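Local coordinates for KLLA0F12672p (Kluyveromyces lactis, PDB 4M3O), which probably dephosphorylates the C-terminal heptapeptide repeats of RNA polymerase II, and is represented here by the zinc-binding N-terminal part of the protein, at residues A[128-131]-A[132-136]; A[30-33]-A[34-38]; A[49-52]-A[53-56]; A[23-26]-A[27-30]; A[43-46]-A[47-50]. One frame throughout, in Å; residues are numbered along the deposited sequence.

Contact 1 (A[128-131]-A[132-136]); sequences SDEA and LFARV
R135 turns back along the chain and grips the backbone carbonyl of E130 side-on. Both NE and NH2 donate to the one oxygen. NH2 lies 2.9 Å from E130 O, in the carbonyl plane. NE lies 3.1 Å from E130 O and comes from above that plane. The acceptor itself sits close to the guanidinium plane, at the edge of the group. The R135 chain is extended from CG to NE, with CG anti to the carbonyl carbon (chi1 -68°), and this carries the charged end back to residue 130. The E130 and R135 side chains cross at a slant. The carboxylate plane stands 70° from the guanidinium, and E130 CG meets A134 CB at 3.9 Å. The stretch is irregular chain after helix 114-125. Within it S128 forms an ST turn, with OG accepting from E130 N at 3.0 Å. A second turn follows, where A134 N donates to A131 O at 2.9 Å. A water accepts from S128 N and from R135 NH1. R135 also reaches beyond the loop: NH1 bonds to R54 O and NH2 to L56 O. The side chains of L132 and F133 pack on V27 of helix 24-40.

Contact 2 (A[30-33]-A[34-38]); sequences ISIN and LIDLL
The D36 carboxylate stands alongside I32, one turn back on the helix, and the two side chains point the same way. OD1 does the touching, 3.7 Å from I32 CG2. The same OD1 lies 3.3 Å from I32 O; both are acceptors, so this is no bond and is probably mildly unfavourable. The N33 amide is the other flat group. A water lies between N33 ND2 and D36 OD1. Both of its bonds are weak, and the one to ND2 is short enough to be doubtful.

The rest is regular alpha helix, with each carbonyl bonded to the N-H four residues on. I35 N to S31 O measures 2.9 Å and is almost straight at 176°. L34 N to I30 O measures 2.8 Å. D36 N and L37 N bond in the same way to I32 O and N33 O. The I35 side chain runs back over this backbone: CG1 is anti to its carbonyl carbon (chi1 -75°), and CD1 comes to 3.4 Å from S31 O. S31 OG is taken up by V27 O, a turn earlier.

The segments lie within helix 24-40, partly buried. I30 and L37 pack on helix 5-13, L34 meets F55 in the loop after helix 46-52, and S31 touches L132.

Contact 3 (A[49-52]-A[53-56]); sequences MKYI and SRFL
Y51 meets two side chains of the turn that follows it, R54 and F55. R54 has CG between its backbone N and carbonyl carbon and bends at chi3 (60°). The bend folds the guanidinium back, and Y51 CD1 sits over the centre of one face, 3.5 Å from R54 CZ. The two planes are tilted, 49° apart. F55 instead turns its edge toward the Y51 face in an offset edge-to-face pair, centroids 5.6 Å apart. R54 CG covers one face of the F55 ring.

I52 and L56 run side by side. I52 CG2 and L56 CD1 are only 3.3 Å apart, tighter than usual for carbons. S53 has its OG turned back to K50 O, at 2.8 Å. F55 N bonds to I52 O, also at 2.8 Å. The contact joins helix 46-52 to the chain that follows it, in the buried part of the domain, where Y51 and F55 both pack on L13 of helix 5-13.

Carbonyls late in the helix are served partly by side chains. K50 O takes S53 OG and a water, while Y51 O has weak bonds from R54 N and NE. The guanidinium thus packs a face on a ring carbon while NE turns to Y51 O and NH2 to the water.

Contact 4 (A[23-26]-A[27-30]); sequences TIRE and VETI
R25 and E28 form the charged pair of this turn, their side chains side by side and pointing the same way. E28 OE1 lies at the edge of the guanidinium, in its plane, 3.4 Å from R25 NE. The hydrogen bond in this salt bridge is weak. R25 is bent at chi2 and chi3, while E28 stays extended. R25 also touches a crystal neighbour, which may influence its pose.

Hydrogen bonds hold the backbone. V27 N and E28 N donate to T23 O and I24 O. R25 O is gripped twice by T29: the backbone N comes to 3.0 Å of R25 O, and OG1 to 2.7 Å of the same oxygen. They arrive from opposite faces of the carbonyl plane. T29 OG1 can do this because it is anti to its own carbonyl carbon (chi1 -56°).

A capping box opens helix 24-40. T23 is the N-cap, and its OG1 accepts from E26 N at 3.2 Å. In return E26 OE2 takes T23 N at 2.8 Å on its anti side, in a nearly straight bond (171°).

Methyl groups make van der Waals contacts with oxygens. V27 CG2 approaches T23 O to 3.4 Å, and I24 CG2 lies 3.7 Å from E28 OE2. Apolar packing joins I24 to F133 and V27 to L132.

Contact 5 (A[43-46]-A[47-50]); sequences VKDA and RTMK
D45 is the N-cap of helix 46-52, shortly after strand 42-43, and its carboxylate turns in to meet T48. One oxygen does the work. D45 OD2 accepts from T48 N at 2.9 Å, with the N-H coming from above the carboxylate plane. T48 OG1 also donates to D45 OD2, at an unusually short 2.5 Å that may be imprecise. The D45 and T48 side chains are roughly perpendicular. D45 has CG lodged between its backbone N and carbonyl carbon (chi1 53°), which swings the acid over the first turn.

The backbone joins in. M49 N donates to D45 O at 3.2 Å, and K50 N donates to A46 O at 2.9 Å. On the apolar side V43 CG1 lies 3.8 Å from T48 CB and 4.0 Å from M49 CB. V43 and T48 lie alongside, pointing opposite ways. The M49 chain bends at chi2 (52°), and beyond CB it leads away from segment 43-46. Its side chain stays about 11 Å from the bound zinc ion.

R47 crosses the acid with its guanidinium plane nearly perpendicular to the carboxylate. R47 CG comes within 3.5 Å of D45 OD1, but the charged end goes on to a salt bridge with E6. T48 OG1 also takes a weak bond from I5 N.

The acid thus satisfies an N-H at the helix start and probably orients the T48 hydroxyl. Its negative charge beside the helix N-terminus is probably stabilised by the helix dipole.

Contacts 2 and 4 share helix 24-40 and I30; contacts 3 and 5 share helix 46-52. Contact 3 is the buried one, with aromatic and aliphatic packing, and contacts 2 and 5 are partly buried. Contacts 1 and 4 lie at the surface, where polar and charged groups do more of the work. Two helix starts use different caps: a threonine-glutamate box in contact 4, an aspartate in contact 5. Contact 1 is loop that bridges the two helical regions, since it touches contacts 2, 3 and 4. Contact 2 packs on contact 3 through L34 and on V43 of contact 5 through L38.

Contact 1 (A[128-131]-A[132-136])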
loop_
_atom_site.group_PDB
_atom_site.type_symbol
_atom_site.label_atom_id
_atom_site.label_comp_id
_atom_site.label_asym_id
_atom_site.label_seq_id
_atom_site.Cartn_x
_atom_site.Cartn_y
_atom_site.Cartn_z
ATOM N N SER A 128 -8.619 6.771 3.473
ATOM C CA SER A 128 -9.270 7.351 4.637
ATOM C C SER A 128 -8.211 7.674 5.642
ATOM O O SER A 128 -7.171 6.976 5.707
ATOM C CB SER A 128 -10.226 6.278 5.213
ATOM O OG SER A 128 -10.744 6.631 6.464
ATOM N N ASP A 129 -8.439 8.717 6.441
ATOM C CA ASP A 129 -7.605 8.958 7.634
ATOM C C ASP A 129 -8.120 8.315 8.916
ATOM O O ASP A 129 -7.476 8.441 9.956
ATOM C CB ASP A 129 -7.415 10.449 7.887
ATOM C CG ASP A 129 -6.391 11.042 6.973
ATOM O OD1 ASP A 129 -6.467 12.264 6.708
ATOM O OD2 ASP A 129 -5.538 10.245 6.491
ATOM N N GLU A 130 -9.266 7.649 8.856
ATOM C CA GLU A 130 -9.747 6.783 9.963
ATOM C C GLU A 130 -8.700 5.732 10.364
ATOM O O GLU A 130 -8.149 4.987 9.528
ATOM C CB GLU A 130 -11.060 6.099 9.606
ATOM C CG GLU A 130 -11.646 5.237 10.720
ATOM C CD GLU A 130 -13.105 4.863 10.492
ATOM O OE1 GLU A 130 -13.687 5.250 9.449
ATOM O OE2 GLU A 130 -13.678 4.174 11.365
ATOM N N ALA A 131 -8.437 5.689 11.663
ATOM C CA ALA A 131 -7.416 4.851 12.192
ATOM C C ALA A 131 -7.867 3.451 11.892
ATOM O O ALA A 131 -9.082 3.157 11.907
ATOM C CB ALA A 131 -7.275 5.080 13.694
ATOM N N LEU A 132 -6.897 2.604 11.580
ATOM C CA LEU A 132 -7.157 1.193 11.328
ATOM C C LEU A 132 -7.920 0.545 12.436
ATOM O O LEU A 132 -8.823 -0.285 12.199
ATOM C CB LEU A 132 -5.864 0.426 11.173
ATOM C CG LEU A 132 -5.525 0.021 9.778
ATOM C CD1 LEU A 132 -4.944 1.272 9.117
ATOM C CD2 LEU A 132 -4.564 -1.178 9.774
ATOM N N PHE A 133 -7.548 0.906 13.655
ATOM C CA PHE A 133 -8.132 0.326 14.855
ATOM C C PHE A 133 -9.634 0.678 14.869
ATOM O O PHE A 133 -10.406 -0.124 15.360
ATOM C CB PHE A 133 -7.380 0.816 16.118
ATOM C CG PHE A 133 -7.967 0.317 17.406
ATOM C CD1 PHE A 133 -7.841 -1.020 17.766
ATOM C CD2 PHE A 133 -8.635 1.191 18.266
ATOM C CE1 PHE A 133 -8.406 -1.512 18.942
ATOM C CE2 PHE A 133 -9.191 0.715 19.458
ATOM C CZ PHE A 133 -9.065 -0.633 19.801
ATOM N N ALA A 134 -10.043 1.814 14.266
ATOM C CA ALA A 134 -11.477 2.235 14.236
ATOM C C ALA A 134 -12.260 1.671 13.053
ATOM O O ALA A 134 -13.460 1.952 12.881
ATOM C CB ALA A 134 -11.606 3.757 14.275
ATOM N N ARG A 135 -11.630 0.809 12.264
ATOM C CA ARG A 135 -12.298 0.247 11.094
ATOM C C ARG A 135 -12.924 -1.113 11.483
ATOM O O ARG A 135 -12.281 -2.166 11.390
ATOM C CB ARG A 135 -11.313 0.126 9.921
ATOM C CG ARG A 135 -10.873 1.468 9.365
ATOM C CD ARG A 135 -9.814 1.296 8.281
ATOM N NE ARG A 135 -9.161 2.559 7.973
ATOM C CZ ARG A 135 -8.537 2.875 6.836
ATOM N NH1 ARG A 135 -8.366 2.030 5.825
ATOM N NH2 ARG A 135 -7.966 4.052 6.753
ATOM N N VAL A 136 -14.173 -1.080 11.929
ATOM C CA VAL A 136 -14.756 -2.274 12.577
ATOM C C VAL A 136 -14.794 -3.452 11.610
ATOM O O VAL A 136 -15.325 -3.366 10.498
ATOM C CB VAL A 136 -16.167 -2.045 13.183
ATOM C CG1 VAL A 136 -16.249 -0.672 13.887
ATOM C CG2 VAL A 136 -17.258 -2.211 12.127
HETATM O O HOH W 1 -8.288 3.918 3.529
#

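Contact 2 (A[30-33]-A[34-38])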
loop_
_atom_site.group_PDB
_atom_site.type_symbol
_atom_site.label_atom_id
_atom_site.label_comp_id
_atom_site.label_asym_id
_atom_site.label_seq_id
_atom_site.Cartn_x
_atom_site.Cartn_y
_atom_site.Cartn_z
ATOM N N ILE A 30 -0.604 -6.213 11.951
ATOM C CA ILE A 30 -1.150 -6.331 10.568
ATOM C C ILE A 30 -0.495 -5.301 9.622
ATOM O O ILE A 30 0.074 -5.660 8.574
ATOM C CB ILE A 30 -2.717 -6.173 10.552
ATOM C CG1 ILE A 30 -3.388 -7.394 11.235
ATOM C CG2 ILE A 30 -3.267 -6.027 9.139
ATOM C CD1 ILE A 30 -4.884 -7.218 11.539
ATOM N N SER A 31 -0.509 -4.044 10.041
ATOM C CA SER A 31 0.078 -2.970 9.207
ATOM C C SER A 31 1.528 -3.263 8.974
ATOM O O SER A 31 1.946 -3.199 7.866
ATOM C CB SER A 31 -0.000 -1.610 9.879
ATOM O OG SER A 31 -1.249 -1.529 10.447
ATOM N N ILE A 32 2.273 -3.675 10.007
ATOM C CA ILE A 32 3.698 -3.935 9.815
ATOM C C ILE A 32 3.939 -5.075 8.855
ATOM O O ILE A 32 4.846 -5.019 8.022
ATOM C CB ILE A 32 4.413 -4.239 11.135
ATOM C CG1 ILE A 32 4.655 -2.932 11.889
ATOM C CG2 ILE A 32 5.745 -4.977 10.930
ATOM C CD1 ILE A 32 5.158 -3.174 13.303
ATOM N N ASN A 33 3.154 -6.134 8.966
ATOM C CA ASN A 33 3.382 -7.295 8.114
ATOM C C ASN A 33 2.965 -6.949 6.678
ATOM O O ASN A 33 3.606 -7.347 5.716
ATOM C CB ASN A 33 2.645 -8.541 8.632
ATOM C CG ASN A 33 3.282 -9.103 9.904
ATOM O OD1 ASN A 33 2.596 -9.700 10.734
ATOM N ND2 ASN A 33 4.582 -8.875 10.079
ATOM N N LEU A 34 1.911 -6.165 6.550
ATOM C CA LEU A 34 1.463 -5.757 5.205
ATOM C C LEU A 34 2.517 -4.847 4.503
ATOM O O LEU A 34 2.943 -5.099 3.388
ATOM C CB LEU A 34 0.083 -5.087 5.297
ATOM C CG LEU A 34 -0.453 -4.547 3.968
ATOM C CD1 LEU A 34 -0.644 -5.685 2.974
ATOM C CD2 LEU A 34 -1.764 -3.823 4.148
ATOM N N ILE A 35 2.968 -3.829 5.188
ATOM C CA ILE A 35 4.016 -2.956 4.659
ATOM C C ILE A 35 5.278 -3.719 4.285
ATOM O O ILE A 35 5.809 -3.568 3.166
ATOM C CB ILE A 35 4.273 -1.781 5.639
ATOM C CG1 ILE A 35 3.110 -0.774 5.509
ATOM C CG2 ILE A 35 5.587 -1.110 5.330
ATOM C CD1 ILE A 35 2.721 -0.050 6.784
ATOM N N ASP A 36 5.714 -4.595 5.167
ATOM C CA ASP A 36 6.840 -5.484 4.875
ATOM C C ASP A 36 6.642 -6.290 3.585
ATOM O O ASP A 36 7.591 -6.448 2.785
ATOM C CB ASP A 36 7.063 -6.472 6.030
ATOM C CG ASP A 36 8.193 -6.049 6.977
ATOM O OD1 ASP A 36 7.953 -6.017 8.208
ATOM O OD2 ASP A 36 9.334 -5.787 6.503
ATOM N N LEU A 37 5.434 -6.837 3.398
ATOM C CA LEU A 37 5.137 -7.610 2.196
ATOM C C LEU A 37 5.207 -6.703 0.992
ATOM O O LEU A 37 5.737 -7.088 -0.062
ATOM C CB LEU A 37 3.730 -8.219 2.259
ATOM C CG LEU A 37 3.420 -9.163 1.085
ATOM C CD1 LEU A 37 4.423 -10.316 1.049
ATOM C CD2 LEU A 37 1.995 -9.702 1.205
ATOM N N LEU A 38 4.727 -5.465 1.142
ATOM C CA LEU A 38 4.678 -4.580 -0.061
ATOM C C LEU A 38 5.994 -3.864 -0.394
ATOM O O LEU A 38 6.062 -3.100 -1.349
ATOM C CB LEU A 38 3.541 -3.569 0.089
ATOM C CG LEU A 38 2.165 -4.254 0.253
ATOM C CD1 LEU A 38 1.048 -3.280 0.506
ATOM C CD2 LEU A 38 1.874 -5.127 -0.954
HETATM O O HOH W 2 6.430 -8.949 8.331
#

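Contact 3 (A[49-52]-A[53-56])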
loop_
_atom_site.group_PDB
_atom_site.type_symbol
_atom_site.label_atom_id
_atom_site.label_comp_id
_atom_site.label_asym_id
_atom_site.label_seq_id
_atom_site.Cartn_x
_atom_site.Cartn_y
_atom_site.Cartn_z
ATOM N N MET A 49 -4.770 -4.011 -5.363
ATOM C CA MET A 49 -4.540 -2.610 -5.064
ATOM C C MET A 49 -5.792 -2.008 -4.431
ATOM O O MET A 49 -5.731 -1.308 -3.379
ATOM C CB MET A 49 -4.134 -1.989 -6.387
ATOM C CG MET A 49 -3.361 -0.743 -6.361
ATOM S SD MET A 49 -1.871 -0.714 -5.347
ATOM C CE MET A 49 -1.853 1.064 -5.444
ATOM N N LYS A 50 -6.961 -2.373 -4.949
ATOM C CA LYS A 50 -8.226 -1.886 -4.360
ATOM C C LYS A 50 -8.514 -2.550 -3.008
ATOM O O LYS A 50 -9.041 -1.902 -2.106
ATOM C CB LYS A 50 -9.404 -2.130 -5.241
ATOM C CG LYS A 50 -9.369 -1.429 -6.594
ATOM C CD LYS A 50 -10.309 -2.172 -7.589
ATOM C CE LYS A 50 -10.248 -1.561 -8.985
ATOM N NZ LYS A 50 -11.158 -0.387 -9.123
ATOM N N TYR A 51 -8.132 -3.811 -2.876
ATOM C CA TYR A 51 -8.284 -4.517 -1.595
ATOM C C TYR A 51 -7.401 -3.901 -0.467
ATOM O O TYR A 51 -7.840 -3.743 0.649
ATOM C CB TYR A 51 -7.933 -5.997 -1.814
ATOM C CG TYR A 51 -7.871 -6.833 -0.584
ATOM C CD1 TYR A 51 -9.032 -7.211 0.080
ATOM C CD2 TYR A 51 -6.643 -7.250 -0.067
ATOM C CE1 TYR A 51 -8.983 -7.982 1.248
ATOM C CE2 TYR A 51 -6.575 -8.055 1.072
ATOM C CZ TYR A 51 -7.747 -8.416 1.726
ATOM O OH TYR A 51 -7.635 -9.164 2.878
ATOM N N ILE A 52 -6.146 -3.596 -0.788
ATOM C CA ILE A 52 -5.155 -2.966 0.144
ATOM C C ILE A 52 -5.663 -1.774 0.922
ATOM O O ILE A 52 -5.268 -1.550 2.051
ATOM C CB ILE A 52 -3.929 -2.468 -0.669
ATOM C CG1 ILE A 52 -3.230 -3.619 -1.293
ATOM C CG2 ILE A 52 -2.885 -1.828 0.192
ATOM C CD1 ILE A 52 -3.224 -4.792 -0.390
ATOM N N SER A 53 -6.452 -0.952 0.233
ATOM C CA SER A 53 -6.810 0.356 0.696
ATOM C C SER A 53 -7.469 0.259 2.027
ATOM O O SER A 53 -7.340 1.174 2.833
ATOM C CB SER A 53 -7.689 1.106 -0.342
ATOM O OG SER A 53 -8.921 0.387 -0.585
ATOM N N ARG A 54 -8.233 -0.823 2.267
ATOM C CA ARG A 54 -8.877 -0.967 3.571
ATOM C C ARG A 54 -7.878 -1.022 4.731
ATOM O O ARG A 54 -8.199 -0.646 5.856
ATOM C CB ARG A 54 -9.738 -2.221 3.606
ATOM C CG ARG A 54 -8.958 -3.520 3.790
ATOM C CD ARG A 54 -9.953 -4.700 3.624
ATOM N NE ARG A 54 -10.546 -4.646 2.281
ATOM C CZ ARG A 54 -11.498 -5.459 1.821
ATOM N NH1 ARG A 54 -11.935 -6.500 2.506
ATOM N NH2 ARG A 54 -11.924 -5.278 0.594
ATOM N N PHE A 55 -6.648 -1.438 4.465
ATOM C CA PHE A 55 -5.668 -1.493 5.529
ATOM C C PHE A 55 -4.733 -0.257 5.590
ATOM O O PHE A 55 -3.774 -0.321 6.290
ATOM C CB PHE A 55 -4.811 -2.738 5.366
ATOM C CG PHE A 55 -5.609 -4.012 5.404
ATOM C CD1 PHE A 55 -5.705 -4.833 4.283
ATOM C CD2 PHE A 55 -6.376 -4.314 6.522
ATOM C CE1 PHE A 55 -6.487 -5.973 4.321
ATOM C CE2 PHE A 55 -7.139 -5.460 6.587
ATOM C CZ PHE A 55 -7.207 -6.285 5.490
ATOM N N LEU A 56 -4.952 0.780 4.790
ATOM C CA LEU A 56 -4.010 1.893 4.726
ATOM C C LEU A 56 -4.672 3.211 5.045
ATOM O O LEU A 56 -5.765 3.499 4.545
ATOM C CB LEU A 56 -3.367 1.980 3.361
ATOM C CG LEU A 56 -2.440 0.811 2.994
ATOM C CD1 LEU A 56 -2.073 1.038 1.542
ATOM C CD2 LEU A 56 -1.204 0.717 3.807
HETATM O O HOH W 3 -10.976 -2.431 -0.130
#

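Contact 4 (A[23-26]-A[27-30])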
loop_
_atom_site.group_PDB
_atom_site.type_symbol
_atom_site.label_atom_id
_atom_site.label_comp_id
_atom_site.label_asym_id
_atom_site.label_seq_id
_atom_site.Cartn_x
_atom_site.Cartn_y
_atom_site.Cartn_z
ATOM N N THR A 23 -6.965 -6.316 19.316
ATOM C CA THR A 23 -6.276 -5.345 20.153
ATOM C C THR A 23 -5.504 -4.368 19.239
ATOM O O THR A 23 -5.259 -4.635 18.031
ATOM C CB THR A 23 -5.246 -5.999 21.093
ATOM O OG1 THR A 23 -4.191 -6.580 20.325
ATOM C CG2 THR A 23 -5.868 -7.131 22.021
ATOM N N ILE A 24 -5.081 -3.282 19.848
ATOM C CA ILE A 24 -4.214 -2.293 19.234
ATOM C C ILE A 24 -2.921 -2.908 18.770
ATOM O O ILE A 24 -2.454 -2.605 17.669
ATOM C CB ILE A 24 -3.961 -1.070 20.176
ATOM C CG1 ILE A 24 -5.309 -0.398 20.576
ATOM C CG2 ILE A 24 -3.153 -0.001 19.418
ATOM C CD1 ILE A 24 -5.410 0.208 21.985
ATOM N N ARG A 25 -2.358 -3.836 19.527
ATOM C CA ARG A 25 -1.103 -4.478 19.085
ATOM C C ARG A 25 -1.270 -5.349 17.877
ATOM O O ARG A 25 -0.336 -5.486 17.101
ATOM C CB ARG A 25 -0.458 -5.366 20.157
ATOM C CG ARG A 25 0.158 -4.594 21.289
ATOM C CD ARG A 25 1.493 -3.977 20.877
ATOM N NE ARG A 25 1.674 -2.631 21.380
ATOM C CZ ARG A 25 1.874 -2.314 22.638
ATOM N NH1 ARG A 25 1.941 -3.252 23.606
ATOM N NH2 ARG A 25 2.055 -1.056 22.945
ATOM N N GLU A 26 -2.419 -6.035 17.777
ATOM C CA GLU A 26 -2.668 -6.952 16.679
ATOM C C GLU A 26 -2.898 -6.115 15.414
ATOM O O GLU A 26 -2.449 -6.484 14.395
ATOM C CB GLU A 26 -3.864 -7.832 16.980
ATOM C CG GLU A 26 -3.590 -8.886 18.059
ATOM C CD GLU A 26 -4.855 -9.530 18.624
ATOM O OE1 GLU A 26 -4.785 -10.726 18.963
ATOM O OE2 GLU A 26 -5.910 -8.847 18.744
ATOM N N VAL A 27 -3.598 -5.003 15.523
ATOM C CA VAL A 27 -3.786 -4.055 14.407
ATOM C C VAL A 27 -2.432 -3.530 13.910
ATOM O O VAL A 27 -2.141 -3.512 12.707
ATOM C CB VAL A 27 -4.662 -2.868 14.817
ATOM C CG1 VAL A 27 -4.609 -1.792 13.752
ATOM C CG2 VAL A 27 -6.118 -3.288 15.000
ATOM N N GLU A 28 -1.583 -3.109 14.845
ATOM C CA GLU A 28 -0.229 -2.674 14.456
ATOM C C GLU A 28 0.556 -3.805 13.769
ATOM O O GLU A 28 1.384 -3.553 12.890
ATOM C CB GLU A 28 0.549 -2.182 15.689
ATOM C CG GLU A 28 -0.038 -0.915 16.302
ATOM C CD GLU A 28 0.587 -0.553 17.684
ATOM O OE1 GLU A 28 1.350 -1.375 18.271
ATOM O OE2 GLU A 28 0.298 0.571 18.202
ATOM N N THR A 29 0.368 -5.036 14.240
ATOM C CA THR A 29 1.136 -6.172 13.695
ATOM C C THR A 29 0.682 -6.382 12.219
ATOM O O THR A 29 1.487 -6.704 11.348
ATOM C CB THR A 29 0.940 -7.459 14.543
ATOM O OG1 THR A 29 1.303 -7.208 15.908
ATOM C CG2 THR A 29 1.763 -8.699 14.012
ATOM N N ILE A 30 -0.604 -6.213 11.951
ATOM C CA ILE A 30 -1.150 -6.331 10.568
ATOM C C ILE A 30 -0.495 -5.301 9.622
ATOM O O ILE A 30 0.074 -5.660 8.574
ATOM C CB ILE A 30 -2.717 -6.173 10.552
ATOM C CG1 ILE A 30 -3.388 -7.394 11.235
ATOM C CG2 ILE A 30 -3.267 -6.027 9.139
ATOM C CD1 ILE A 30 -4.884 -7.218 11.539
#

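Contact 5 (A[43-46]-A[47-50])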
loop_
_atom_site.group_PDB
_atom_site.type_symbol
_atom_site.label_atom_id
_atom_site.label_comp_id
_atom_site.label_asym_id
_atom_site.label_seq_id
_atom_site.Cartn_x
_atom_site.Cartn_y
_atom_site.Cartn_z
ATOM N N VAL A 43 2.562 -5.166 -6.084
ATOM C CA VAL A 43 1.162 -5.581 -6.111
ATOM C C VAL A 43 0.801 -6.039 -7.516
ATOM O O VAL A 43 1.104 -5.391 -8.492
ATOM C CB VAL A 43 0.226 -4.434 -5.717
ATOM C CG1 VAL A 43 -1.218 -4.779 -6.070
ATOM C CG2 VAL A 43 0.422 -4.108 -4.230
ATOM N N LYS A 44 0.154 -7.180 -7.637
ATOM C CA LYS A 44 0.103 -7.754 -8.943
ATOM C C LYS A 44 -0.898 -7.060 -9.833
ATOM O O LYS A 44 -0.641 -6.880 -10.992
ATOM C CB LYS A 44 -0.081 -9.242 -8.849
ATOM C CG LYS A 44 -1.495 -9.738 -8.756
ATOM C CD LYS A 44 -1.513 -11.226 -9.088
ATOM C CE LYS A 44 -0.759 -11.527 -10.380
ATOM N NZ LYS A 44 -1.273 -10.679 -11.498
ATOM N N ASP A 45 -2.019 -6.613 -9.312
ATOM C CA ASP A 45 -3.072 -6.164 -10.167
ATOM C C ASP A 45 -3.985 -5.176 -9.465
ATOM O O ASP A 45 -3.882 -4.922 -8.251
ATOM C CB ASP A 45 -3.939 -7.409 -10.591
ATOM C CG ASP A 45 -4.436 -8.238 -9.362
ATOM O OD1 ASP A 45 -4.821 -9.444 -9.499
ATOM O OD2 ASP A 45 -4.387 -7.700 -8.224
ATOM N N ALA A 46 -4.906 -4.629 -10.246
ATOM C CA ALA A 46 -5.877 -3.663 -9.770
ATOM C C ALA A 46 -6.699 -4.154 -8.589
ATOM O O ALA A 46 -6.992 -3.371 -7.642
ATOM C CB ALA A 46 -6.788 -3.241 -10.918
ATOM N N ARG A 47 -7.084 -5.420 -8.625
ATOM C CA ARG A 47 -8.054 -5.888 -7.639
ATOM C C ARG A 47 -7.372 -5.951 -6.272
ATOM O O ARG A 47 -7.998 -5.691 -5.226
ATOM C CB ARG A 47 -8.714 -7.235 -8.060
ATOM C CG ARG A 47 -7.840 -8.471 -7.964
ATOM C CD ARG A 47 -8.561 -9.740 -8.445
ATOM N NE ARG A 47 -9.214 -10.497 -7.375
ATOM C CZ ARG A 47 -8.607 -11.352 -6.544
ATOM N NH1 ARG A 47 -7.279 -11.585 -6.589
ATOM N NH2 ARG A 47 -9.327 -11.969 -5.621
ATOM N N THR A 48 -6.085 -6.288 -6.276
ATOM C CA THR A 48 -5.330 -6.361 -5.066
ATOM C C THR A 48 -5.078 -4.924 -4.472
ATOM O O THR A 48 -5.223 -4.653 -3.288
ATOM C CB THR A 48 -4.024 -7.154 -5.299
ATOM O OG1 THR A 48 -4.306 -8.460 -5.847
ATOM C CG2 THR A 48 -3.276 -7.313 -3.953
ATOM N N MET A 49 -4.770 -4.011 -5.363
ATOM C CA MET A 49 -4.540 -2.610 -5.064
ATOM C C MET A 49 -5.792 -2.008 -4.431
ATOM O O MET A 49 -5.731 -1.308 -3.379
ATOM C CB MET A 49 -4.134 -1.989 -6.387
ATOM C CG MET A 49 -3.361 -0.743 -6.361
ATOM S SD MET A 49 -1.871 -0.714 -5.347
ATOM C CE MET A 49 -1.853 1.064 -5.444
ATOM N N LYS A 50 -6.961 -2.373 -4.949
ATOM C CA LYS A 50 -8.226 -1.886 -4.360
ATOM C C LYS A 50 -8.514 -2.550 -3.008
ATOM O O LYS A 50 -9.041 -1.902 -2.106
ATOM C CB LYS A 50 -9.404 -2.130 -5.241
ATOM C CG LYS A 50 -9.369 -1.429 -6.594
ATOM C CD LYS A 50 -10.309 -2.172 -7.589
ATOM C CE LYS A 50 -10.248 -1.561 -8.985
ATOM N NZ LYS A 50 -11.158 -0.387 -9.123
#